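Local coordinates for virulence associated protein VapB (Rhodococcus hoagii, PDB 7B1Z) that is of unknown molecular function but, as a plasmid-encoded and probably secreted virulence-associated protein, presumably helps the bacterium to infect its host, at residues A[12-17]-A[37-42]; A[43-48]-A[92-97]; A[49-54]-A[86-91]. All coordinates share one frame; numbering follows the deposited sequence.

Contact 1 of 3, residues A[12-17]-A[37-42]; sequences VISAAV and GLTIPG
Ser14 and Gly42 form an antiparallel hydrogen-bonded pair at one end of the closed barrel of the virulence-associated protein family, where strand 4-14 runs out and strand 42-52 starts. Two backbone bonds join them: Ser14 N donates a hydrogen bond to Gly42 O at 2.7 Å, and Gly42 N donates one back to Ser14 O at 3.0 Å. Beyond this pair both segments continue as loops that are still bridged by their main chains. Thr39 N reaches Ala16 O at 2.8 Å, while Gly37 N binds Val17 O at 3.1 Å from above the carbonyl plane, 48° out of it.

One side chain adds a polar link between the two loops. Thr39 holds OG1 between its own backbone N and carbonyl carbon (chi1 45°), which turns the hydroxyl to the 12-17 segment, where it donates to Ala15 O at 2.7 Å, almost in line with that carbonyl. Ser14 OG, by contrast, bonds to Gln19 NE2 on strand 18-25, so of the serine side chain it is mainly CB that faces the 37-42 segment, near Thr39 OG1 and Gly42 O.

Weaker C-H contacts fill the intervals between these bonds. Leu38 CA and Ala16 CA each point a hydrogen at a carbonyl of the opposite loop, and Pro41 CA does the same to Ser14 O at 3.2 Å. Apolar packing is slight at this surface site: the pyrrolidine lies alongside Ala16, with Pro41 CG 4.2 Å from Ala16 CB. A separate van der Waals contact brings the leucine methyl Leu38 CD2 to within 3.6 Å of Ala16 O.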
loop_
_atom_site.group_PDB
_atom_site.type_symbol
_atom_site.label_atom_id
_atom_site.label_comp_id
_atom_site.label_asym_id
_atom_site.label_seq_id
_atom_site.Cartn_x
_atom_site.Cartn_y
_atom_site.Cartn_z
ATOM N N VAL A 12 -4.252 -7.797 0.024
ATOM C CA VAL A 12 -3.889 -7.772 1.428
ATOM C C VAL A 12 -4.249 -9.144 1.985
ATOM O O VAL A 12 -5.273 -9.730 1.607
ATOM C CB VAL A 12 -4.586 -6.633 2.190
ATOM C CG1 VAL A 12 -6.080 -6.742 2.061
ATOM C CG2 VAL A 12 -4.143 -6.606 3.641
ATOM N N ILE A 13 -3.345 -9.707 2.771
ATOM C CA ILE A 13 -3.632 -10.942 3.505
ATOM C C ILE A 13 -3.340 -10.693 4.972
ATOM O O ILE A 13 -2.301 -10.129 5.321
ATOM C CB ILE A 13 -2.818 -12.133 2.970
ATOM C CG1 ILE A 13 -1.324 -11.972 3.252
ATOM C CG2 ILE A 13 -3.073 -12.278 1.468
ATOM C CD1 ILE A 13 -0.520 -13.219 2.844
ATOM N N SER A 14 -4.280 -11.053 5.834
ATOM C CA SER A 14 -4.170 -10.686 7.235
ATOM C C SER A 14 -4.348 -11.912 8.098
ATOM O O SER A 14 -5.327 -12.642 7.951
ATOM C CB SER A 14 -5.208 -9.622 7.615
ATOM O OG SER A 14 -5.149 -8.541 6.713
ATOM N N ALA A 15 -3.389 -12.139 8.984
ATOM C CA ALA A 15 -3.576 -13.041 10.103
ATOM C C ALA A 15 -4.144 -12.199 11.243
ATOM O O ALA A 15 -4.527 -11.048 11.042
ATOM C CB ALA A 15 -2.267 -13.724 10.468
ATOM N N ALA A 16 -4.166 -12.749 12.455
ATOM C CA ALA A 16 -4.681 -11.986 13.585
ATOM C C ALA A 16 -3.706 -10.908 14.033
ATOM O O ALA A 16 -4.134 -9.817 14.440
ATOM C CB ALA A 16 -4.987 -12.931 14.740
ATOM N N VAL A 17 -2.395 -11.172 13.977
ATOM C CA VAL A 17 -1.422 -10.222 14.505
ATOM C C VAL A 17 -0.421 -9.733 13.472
ATOM O O VAL A 17 0.452 -8.930 13.817
ATOM C CB VAL A 17 -0.671 -10.778 15.733
ATOM C CG1 VAL A 17 -1.638 -11.110 16.855
ATOM C CG2 VAL A 17 0.184 -11.990 15.361
ATOM N N GLY A 37 0.076 -5.950 14.629
ATOM C CA GLY A 37 -0.859 -5.394 15.592
ATOM C C GLY A 37 -2.011 -6.347 15.828
ATOM O O GLY A 37 -1.824 -7.460 16.339
ATOM N N LEU A 38 -3.217 -5.903 15.485
ATOM C CA LEU A 38 -4.408 -6.735 15.625
ATOM C C LEU A 38 -5.343 -6.484 14.458
ATOM O O LEU A 38 -5.757 -5.337 14.241
ATOM C CB LEU A 38 -5.095 -6.429 16.953
ATOM C CG LEU A 38 -6.225 -7.349 17.429
ATOM C CD1 LEU A 38 -7.481 -7.217 16.608
ATOM C CD2 LEU A 38 -5.772 -8.796 17.454
ATOM N N THR A 39 -5.686 -7.551 13.735
ATOM C CA THR A 39 -6.636 -7.501 12.632
ATOM C C THR A 39 -7.548 -8.721 12.710
ATOM O O THR A 39 -7.228 -9.734 13.333
ATOM C CB THR A 39 -5.925 -7.455 11.254
ATOM O OG1 THR A 39 -4.866 -8.419 11.203
ATOM C CG2 THR A 39 -5.315 -6.138 11.018
ATOM N N ILE A 40 -8.679 -8.636 12.034
ATOM C CA ILE A 40 -9.483 -9.839 11.809
ATOM C C ILE A 40 -8.823 -10.635 10.693
ATOM O O ILE A 40 -8.524 -10.058 9.647
ATOM C CB ILE A 40 -10.914 -9.471 11.443
ATOM C CG1 ILE A 40 -11.591 -8.772 12.624
ATOM C CG2 ILE A 40 -11.706 -10.720 11.066
ATOM C CD1 ILE A 40 -12.906 -8.146 12.227
ATOM N N PRO A 41 -8.602 -11.943 10.852
ATOM C CA PRO A 41 -7.996 -12.692 9.751
ATOM C C PRO A 41 -8.870 -12.616 8.509
ATOM O O PRO A 41 -10.089 -12.773 8.570
ATOM C CB PRO A 41 -7.905 -14.120 10.294
ATOM C CG PRO A 41 -7.822 -13.931 11.798
ATOM C CD PRO A 41 -8.801 -12.795 12.029
ATOM N N GLY A 42 -8.231 -12.383 7.371
ATOM C CA GLY A 42 -8.951 -12.378 6.116
ATOM C C GLY A 42 -8.035 -11.942 4.987
ATOM O O GLY A 42 -6.844 -11.717 5.182
#

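Contact 2 of 3, residues A[43-48]-A[92-97]; sequences AGAFWG and GAVSAV
Trp47 and Val94 make the main apolar touch, and it is close: Val94 CG2 lies in the plane of the indole at its six-membered edge, 3.4 Å from Trp47 CZ3. That methyl stands beside the valine's own backbone N, anti to its carbonyl carbon, and from there it also borders Ala45, whose CB is 4.5 Å from Val94 CG2. Phe46 and Ala93 pair on the other face of the sheet, Phe46 CB meeting Ala93 CB at 4.2 Å. The phenylalanine ring itself turns away from Ala93 (chi1 56°) and packs on Leu74 and Ile76 of strand 73-79.

Phe46, Trp47, Gly92 and Ala93 belong to two neighbouring antiparallel strands of the barrel, with Phe46 and Ala93 a non-hydrogen-bonded pair and Trp47 and Gly92 the hydrogen-bonded pair next to it. Trp47 N donates to Gly92 O at 3.0 Å, and Gly92 N donates back to Trp47 O.

At Val94 and Ser95 segment 92-97 turns a corner, and the pairing gives way to single links. Val94 N still reaches Ala45 O at 3.0 Å in a nearly straight bond (172°). The same carbonyl oxygen accepts a second hydrogen bond from a water, which in turn accepts from Ser95 N at 3.0 Å. Outermost, Ser95 OG donates to Ala43 O at 3.0 Å, a bond that remains tentative because the serine occupies two conformers.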
loop_
_atom_site.group_PDB
_atom_site.type_symbol
_atom_site.label_atom_id
_atom_site.label_comp_id
_atom_site.label_asym_id
_atom_site.label_seq_id
_atom_site.Cartn_x
_atom_site.Cartn_y
_atom_site.Cartn_z
ATOM N N ALA A 43 -8.623 -11.795 3.812
ATOM C CA ALA A 43 -7.807 -11.389 2.682
ATOM C C ALA A 43 -8.703 -10.767 1.631
ATOM O O ALA A 43 -9.905 -11.038 1.579
ATOM C CB ALA A 43 -7.056 -12.592 2.117
ATOM N N GLY A 44 -8.102 -9.988 0.750
ATOM C CA GLY A 44 -8.817 -9.608 -0.451
ATOM C C GLY A 44 -7.964 -8.827 -1.424
ATOM O O GLY A 44 -6.896 -8.315 -1.083
ATOM N N ALA A 45 -8.461 -8.748 -2.642
ATOM C CA ALA A 45 -7.856 -7.969 -3.716
ATOM C C ALA A 45 -8.336 -6.515 -3.683
ATOM O O ALA A 45 -9.394 -6.194 -3.145
ATOM C CB ALA A 45 -8.207 -8.593 -5.059
ATOM N N PHE A 46 -7.537 -5.626 -4.275
ATOM C CA PHE A 46 -7.960 -4.245 -4.451
ATOM C C PHE A 46 -7.371 -3.707 -5.751
ATOM O O PHE A 46 -6.393 -4.248 -6.279
ATOM C CB PHE A 46 -7.581 -3.400 -3.224
ATOM C CG PHE A 46 -6.126 -3.429 -2.878
ATOM C CD1 PHE A 46 -5.232 -2.619 -3.561
ATOM C CD2 PHE A 46 -5.646 -4.260 -1.880
ATOM C CE1 PHE A 46 -3.877 -2.630 -3.233
ATOM C CE2 PHE A 46 -4.291 -4.276 -1.546
ATOM C CZ PHE A 46 -3.412 -3.451 -2.244
ATOM N N TRP A 47 -8.048 -2.705 -6.314
ATOM C CA TRP A 47 -7.668 -2.071 -7.573
ATOM C C TRP A 47 -7.818 -0.570 -7.412
ATOM O O TRP A 47 -8.780 -0.103 -6.807
ATOM C CB TRP A 47 -8.558 -2.499 -8.773
ATOM C CG TRP A 47 -8.414 -3.915 -9.225
ATOM C CD1 TRP A 47 -7.662 -4.377 -10.278
ATOM C CD2 TRP A 47 -9.059 -5.061 -8.662
ATOM N NE1 TRP A 47 -7.795 -5.746 -10.392
ATOM C CE2 TRP A 47 -8.645 -6.189 -9.412
ATOM C CE3 TRP A 47 -9.943 -5.247 -7.599
ATOM C CZ2 TRP A 47 -9.086 -7.480 -9.122
ATOM C CZ3 TRP A 47 -10.378 -6.533 -7.315
ATOM C CH2 TRP A 47 -9.948 -7.632 -8.072
ATOM N N GLY A 48 -6.908 0.195 -7.999
ATOM C CA GLY A 48 -7.068 1.626 -7.893
ATOM C C GLY A 48 -5.988 2.412 -8.595
ATOM O O GLY A 48 -5.474 2.002 -9.630
ATOM N N GLY A 92 -10.303 0.524 -4.426
ATOM C CA GLY A 92 -11.486 -0.214 -4.026
ATOM C C GLY A 92 -11.108 -1.641 -3.683
ATOM O O GLY A 92 -10.379 -2.304 -4.426
ATOM N N ALA A 93 -11.644 -2.112 -2.562
ATOM C CA ALA A 93 -11.302 -3.408 -2.005
ATOM C C ALA A 93 -12.506 -4.316 -2.108
ATOM O O ALA A 93 -13.635 -3.892 -1.851
ATOM C CB ALA A 93 -10.851 -3.281 -0.548
ATOM N N VAL A 94 -12.252 -5.567 -2.485
ATOM C CA VAL A 94 -13.335 -6.524 -2.653
ATOM C C VAL A 94 -13.935 -6.873 -1.306
ATOM O O VAL A 94 -15.156 -6.985 -1.168
ATOM C CB VAL A 94 -12.805 -7.777 -3.376
ATOM C CG1 VAL A 94 -13.764 -8.937 -3.222
ATOM C CG2 VAL A 94 -12.552 -7.486 -4.838
ATOM N N SER A 95 -13.079 -7.034 -0.298
ATOM C CA SER A 95 -13.464 -7.485 1.031
ATOM C C SER A 95 -13.453 -6.289 1.977
ATOM O O SER A 95 -12.402 -5.684 2.192
ATOM C CB SER A 95 -12.500 -8.553 1.546
ATOM O OG SER A 95 -12.450 -9.663 0.680
ATOM N N ALA A 96 -14.601 -5.975 2.560
ATOM C CA ALA A 96 -14.682 -4.812 3.434
ATOM C C ALA A 96 -13.886 -5.045 4.704
ATOM O O ALA A 96 -14.026 -6.075 5.364
ATOM C CB ALA A 96 -16.136 -4.492 3.786
ATOM N N VAL A 97 -13.083 -4.053 5.053
ATOM C CA VAL A 97 -12.205 -4.050 6.210
ATOM C C VAL A 97 -12.188 -2.640 6.773
ATOM O O VAL A 97 -12.215 -1.658 6.021
ATOM C CB VAL A 97 -10.769 -4.499 5.850
ATOM C CG1 VAL A 97 -9.848 -4.362 7.076
ATOM C CG2 VAL A 97 -10.785 -5.918 5.311
HETATM O O HOH W 1 -10.148 -6.682 -0.525
#

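Contact 3 of 3, residues A[49-54]-A[86-91]; sequences TLFTSD and LGHIQA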
loop_
_atom_site.group_PDB
_atom_site.type_symbol
_atom_site.label_atom_id
_atom_site.label_comp_id
_atom_site.label_asym_id
_atom_site.label_seq_id
_atom_site.Cartn_x
_atom_site.Cartn_y
_atom_site.Cartn_z
ATOM N N THR A 49 -5.664 3.557 -8.023
ATOM C CA THR A 49 -4.779 4.527 -8.633
ATOM C C THR A 49 -3.688 4.910 -7.652
ATOM O O THR A 49 -3.972 5.239 -6.493
ATOM C CB THR A 49 -5.568 5.763 -9.051
ATOM O OG1 THR A 49 -6.561 5.369 -10.002
ATOM C CG2 THR A 49 -4.662 6.818 -9.672
ATOM N N LEU A 50 -2.455 4.895 -8.145
ATOM C CA LEU A 50 -1.306 5.463 -7.464
ATOM C C LEU A 50 -1.114 6.903 -7.921
ATOM O O LEU A 50 -1.099 7.181 -9.120
ATOM C CB LEU A 50 -0.049 4.648 -7.771
ATOM C CG LEU A 50 1.308 5.253 -7.373
ATOM C CD1 LEU A 50 1.483 5.366 -5.868
ATOM C CD2 LEU A 50 2.440 4.402 -7.939
ATOM N N PHE A 51 -1.009 7.807 -6.955
ATOM C CA PHE A 51 -0.729 9.222 -7.173
ATOM C C PHE A 51 0.658 9.550 -6.627
ATOM O O PHE A 51 0.922 9.364 -5.433
ATOM C CB PHE A 51 -1.759 10.101 -6.451
ATOM C CG PHE A 51 -3.173 9.868 -6.850
ATOM C CD1 PHE A 51 -3.923 8.879 -6.222
ATOM C CD2 PHE A 51 -3.789 10.672 -7.789
ATOM C CE1 PHE A 51 -5.247 8.673 -6.584
ATOM C CE2 PHE A 51 -5.119 10.463 -8.131
ATOM C CZ PHE A 51 -5.839 9.472 -7.519
ATOM N N THR A 52 1.542 10.072 -7.476
ATOM C CA THR A 52 2.828 10.533 -6.971
ATOM C C THR A 52 3.385 11.582 -7.911
ATOM O O THR A 52 3.156 11.537 -9.122
ATOM C CB THR A 52 3.848 9.378 -6.807
ATOM O OG1 THR A 52 5.091 9.906 -6.313
ATOM C CG2 THR A 52 4.108 8.699 -8.155
ATOM N N SER A 53 4.074 12.559 -7.344
ATOM C CA SER A 53 4.735 13.540 -8.192
ATOM C C SER A 53 6.102 13.071 -8.670
ATOM O O SER A 53 6.696 13.726 -9.540
ATOM C CB SER A 53 4.876 14.875 -7.457
ATOM O OG SER A 53 5.626 14.734 -6.273
ATOM N N ASP A 54 6.609 11.953 -8.149
ATOM C CA ASP A 54 7.965 11.516 -8.510
ATOM C C ASP A 54 8.023 9.999 -8.279
ATOM O O ASP A 54 8.352 9.539 -7.191
ATOM C CB ASP A 54 8.998 12.270 -7.691
ATOM C CG ASP A 54 10.414 11.999 -8.115
ATOM O OD1 ASP A 54 10.663 10.971 -8.778
ATOM O OD2 ASP A 54 11.288 12.820 -7.763
ATOM N N LEU A 86 5.633 10.304 0.037
ATOM C CA LEU A 86 6.114 10.050 -1.311
ATOM C C LEU A 86 5.022 9.807 -2.341
ATOM O O LEU A 86 5.333 9.748 -3.531
ATOM C CB LEU A 86 7.049 8.830 -1.299
ATOM C CG LEU A 86 8.259 8.921 -0.384
ATOM C CD1 LEU A 86 8.994 7.561 -0.342
ATOM C CD2 LEU A 86 9.206 10.043 -0.838
ATOM N N GLY A 87 3.781 9.648 -1.928
ATOM C CA GLY A 87 2.686 9.295 -2.816
ATOM C C GLY A 87 1.689 8.415 -2.091
ATOM O O GLY A 87 1.910 7.971 -0.972
ATOM N N HIS A 88 0.570 8.146 -2.754
ATOM C CA HIS A 88 -0.448 7.344 -2.099
ATOM C C HIS A 88 -1.299 6.613 -3.120
ATOM O O HIS A 88 -1.378 6.996 -4.283
ATOM C CB HIS A 88 -1.322 8.218 -1.184
ATOM C CG HIS A 88 -2.410 8.974 -1.888
ATOM N ND1 HIS A 88 -2.190 10.111 -2.649
ATOM C CD2 HIS A 88 -3.746 8.759 -1.915
ATOM C CE1 HIS A 88 -3.346 10.543 -3.130
ATOM N NE2 HIS A 88 -4.308 9.767 -2.661
ATOM N N ILE A 89 -1.942 5.543 -2.653
ATOM C CA ILE A 89 -2.887 4.769 -3.452
ATOM C C ILE A 89 -4.281 4.983 -2.897
ATOM O O ILE A 89 -4.483 4.943 -1.685
ATOM C CB ILE A 89 -2.511 3.276 -3.441
ATOM C CG1 ILE A 89 -1.280 3.060 -4.305
ATOM C CG2 ILE A 89 -3.630 2.414 -3.938
ATOM C CD1 ILE A 89 -0.632 1.721 -4.065
ATOM N N GLN A 90 -5.242 5.174 -3.790
ATOM C CA GLN A 90 -6.663 5.100 -3.479
ATOM C C GLN A 90 -7.215 3.874 -4.199
ATOM O O GLN A 90 -7.095 3.766 -5.427
ATOM C CB GLN A 90 -7.374 6.383 -3.922
ATOM C CG GLN A 90 -6.720 7.622 -3.349
ATOM C CD GLN A 90 -7.428 8.942 -3.653
ATOM O OE1 GLN A 90 -6.947 9.999 -3.234
ATOM N NE2 GLN A 90 -8.533 8.901 -4.390
ATOM N N ALA A 91 -7.809 2.953 -3.470
ATOM C CA ALA A 91 -8.245 1.715 -4.091
ATOM C C ALA A 91 -9.612 1.282 -3.582
ATOM O O ALA A 91 -10.014 1.603 -2.463
ATOM C CB ALA A 91 -7.241 0.587 -3.828
HETATM O O HOH W 2 -0.199 11.731 -3.497
HETATM O O HOH W 3 7.807 10.519 -4.590
#
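Phe51 and His88 lie side by side with their rings almost parallel, 12° between the planes, but slid apart so that they barely overlap; the centroids are 4.9 Å from each other. The phenyl ring covers the imidazole only with its near rim, Phe51 CD1 resting over one face at 3.6 Å from His88 CE1. A face of the phenyl ring in turn carries the methyl CG2 of Thr49, offset toward the rim, and His88 O lies at the phenyl edge, in its plane.

At its edges the imidazole is held in plane on both nitrogens. His88 NE2 donates to Gln90 OE1 at 2.7 Å, and a water lies 2.7 Å from His88 ND1 while also donating to Phe51 O. These two partners should fix the rotation of the ring. The extended chain of Gln90 brings its amide obliquely against the CE1 corner of the phenyl ring, with Gln90 CD 3.7 Å from Phe51 CE1 and the two planes 46° apart; its NE2 binds a glycerol probably left from crystallisation.

On the other face, inside the barrel, Leu50 CD1 packs against Ile89 CG1 at 3.9 Å; Leu50 also touches Leu55 and Leu58 of helix 55-61. With OG1 anti to its backbone N (chi1 180°), the Thr52 hydroxyl points across to Leu86 O and donates to it at 2.8 Å. The same hydroxyl accepts from Asp54 N at 3.1 Å, closing an ST turn, and Asp54 then N-caps the helix through Arg57 N. Reciprocal backbone bonds at Thr49–Gln90 and Phe51–His88 bracket the non-hydrogen-bonded pair Leu50–Ile89, the alternation of an antiparallel strand pair in a beta barrel.

Strand 42-52 ties the three contacts together. Contacts 2 and 3 are successive portions of its pairing with strand 85-93, their centres about 17 Å apart, and they meet where Ala91 CB packs 3.4 Å from Trp47 O. Contact 1 lies at the start of the same strand, where strand 4-14 flanks it; a probable hydrogen bond from Val12 N to Gly44 O, 2.9 Å, joins it to contact 2, whose centre is about 14 Å away. Contacts 1 and 3 do not touch: they fall on opposite sides of the chain's centre, about 24 Å between their own centres. Bound glycerol lies about 4 Å from Gly92 in contact 2 and about 3 Å from the Gln90 side chain in contact 3.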